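Local coordinates for cytidylate kinase-like family protein (Eubacterium ventriosum, PDB 3FDI) that is of uncharacterised function but belongs to the cytidylate kinase-like P-loop family, and so probably transfers phosphate from a nucleoside triphosphate, at residues L54-F57 with M62-A65. Numbering follows the deposited sequence.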
loop_
_atom_site.group_PDB
_atom_site.type_symbol
_atom_site.label_atom_id
_atom_site.label_comp_id
_atom_site.label_asym_id
_atom_site.label_seq_id
_atom_site.Cartn_x
_atom_site.Cartn_y
_atom_site.Cartn_z
ATOM N N LEU B 54 -9.999 28.443 16.144
ATOM C CA LEU B 54 -9.836 29.174 14.876
ATOM C C LEU B 54 -9.322 28.205 13.799
ATOM O O LEU B 54 -9.462 28.410 12.588
ATOM C CB LEU B 54 -8.814 30.319 15.064
ATOM C CG LEU B 54 -8.757 31.164 16.365
ATOM C CD1 LEU B 54 -8.732 30.370 17.711
ATOM C CD2 LEU B 54 -7.517 32.094 16.302
ATOM N N GLU B 55 -8.721 27.126 14.263
ATOM C CA GLU B 55 -8.032 26.250 13.380
ATOM C C GLU B 55 -8.996 25.245 12.771
ATOM O O GLU B 55 -9.395 24.233 13.346
ATOM C CB GLU B 55 -6.819 25.684 14.087
ATOM C CG GLU B 55 -5.784 26.799 14.248
ATOM C CD GLU B 55 -4.471 26.373 14.859
ATOM O OE1 GLU B 55 -4.142 25.167 14.860
ATOM O OE2 GLU B 55 -3.749 27.274 15.338
ATOM N N ARG B 56 -9.469 25.669 11.617
ATOM C CA ARG B 56 -10.040 24.817 10.610
ATOM C C ARG B 56 -9.856 25.663 9.342
ATOM O O ARG B 56 -10.796 26.304 8.829
ATOM C CB ARG B 56 -11.503 24.472 10.902
ATOM C CG ARG B 56 -12.201 23.781 9.730
ATOM C CD ARG B 56 -13.376 22.886 10.152
ATOM N NE ARG B 56 -14.146 23.439 11.270
ATOM C CZ ARG B 56 -15.102 24.372 11.179
ATOM N NH1 ARG B 56 -15.420 24.904 9.997
ATOM N NH2 ARG B 56 -15.730 24.791 12.287
ATOM N N PHE B 57 -8.594 25.702 8.909
ATOM C CA PHE B 57 -8.197 26.308 7.648
ATOM C C PHE B 57 -8.356 25.249 6.543
ATOM O O PHE B 57 -7.774 25.370 5.453
ATOM C CB PHE B 57 -6.735 26.794 7.717
ATOM C CG PHE B 57 -6.505 27.928 8.681
ATOM C CD1 PHE B 57 -6.216 29.216 8.215
ATOM C CD2 PHE B 57 -6.572 27.719 10.056
ATOM C CE1 PHE B 57 -6.005 30.283 9.115
ATOM C CE2 PHE B 57 -6.365 28.775 10.961
ATOM C CZ PHE B 57 -6.074 30.051 10.489
HETATM N N MSE B 62 -4.340 19.041 10.227
HETATM C CA MSE B 62 -4.862 19.701 11.400
HETATM C C MSE B 62 -6.266 19.232 11.728
HETATM O O MSE B 62 -6.540 18.888 12.879
HETATM C CB MSE B 62 -4.814 21.213 11.239
HETATM C CG MSE B 62 -3.385 21.792 11.283
HETATM SE SE MSE B 62 -3.552 23.752 11.477
HETATM C CE MSE B 62 -5.200 23.757 12.482
ATOM N N ASN B 63 -7.146 19.209 10.725
ATOM C CA ASN B 63 -8.511 18.695 10.924
ATOM C C ASN B 63 -8.418 17.278 11.484
ATOM O O ASN B 63 -9.043 16.928 12.470
ATOM C CB ASN B 63 -9.299 18.651 9.597
ATOM C CG ASN B 63 -9.412 20.022 8.924
ATOM O OD1 ASN B 63 -9.909 20.977 9.513
ATOM N ND2 ASN B 63 -8.939 20.108 7.676
ATOM N N PHE B 64 -7.580 16.475 10.852
ATOM C CA PHE B 64 -7.362 15.096 11.301
ATOM C C PHE B 64 -6.872 15.002 12.765
ATOM O O PHE B 64 -7.434 14.252 13.590
ATOM C CB PHE B 64 -6.368 14.421 10.345
ATOM C CG PHE B 64 -6.199 12.969 10.598
ATOM C CD1 PHE B 64 -7.187 12.052 10.190
ATOM C CD2 PHE B 64 -5.076 12.498 11.245
ATOM C CE1 PHE B 64 -7.052 10.679 10.444
ATOM C CE2 PHE B 64 -4.936 11.136 11.489
ATOM C CZ PHE B 64 -5.928 10.224 11.089
ATOM N N ALA B 65 -5.832 15.780 13.069
ATOM C CA ALA B 65 -5.349 15.936 14.454
ATOM C C ALA B 65 -6.489 16.298 15.417
ATOM O O ALA B 65 -6.543 15.817 16.542
ATOM C CB ALA B 65 -4.234 16.983 14.517
#
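The selenomethionine M62 reaches out from helix 60-66 and meets the side chain of E55 at about a right angle, its terminal methyl lying across the glutamate chain, with SE near OE1. With CG opposite its own carbonyl carbon (chi1 -71°), M62 leaves the helix in a nearly straight run and then bends at SE, which turns the terminal methyl toward the loop. SE lies 3.7 Å from E55 OE1. The methyl is modelled with CE 3.6 Å from both E55 CG and E55 CD, but it also crowds other atoms of the glutamate, and its exact placement is doubtful. E55, extended beyond CG (chi2 -176°), passes the methyl along its chain, and one carboxylate oxygen, OE1, lies near both CE and SE. The contact buries OE1, for which the model offers no polar partner. At the next position along each segment, R56 and N63 also cross at about a right angle. Here the amide oxygen does the touching: N63 OD1 comes 3.6 Å from R56 CG, against the methylene part of the arginine, while the guanidinium lies beyond and takes no part. No hydrogen bond joins the segments; the touches are van der Waals, of carboxylate and amide oxygens against carbon and selenium. With an alanine at E55, which keeps only CB, the M62 methyl loses CG and the carboxylate, and it would probably be left freer to turn about its CG-SE bond. Residues 54-57 belong to the loop that follows helix 37-43 and leads into helix 60-66, so the contact folds this connection back on the helix it enters. Helix 81-95 backs the pair, with E55 packing on I84 and M62 on F87, while F64 of helix 60-66 meets F162 edge-to-face and lysines of a second subunit.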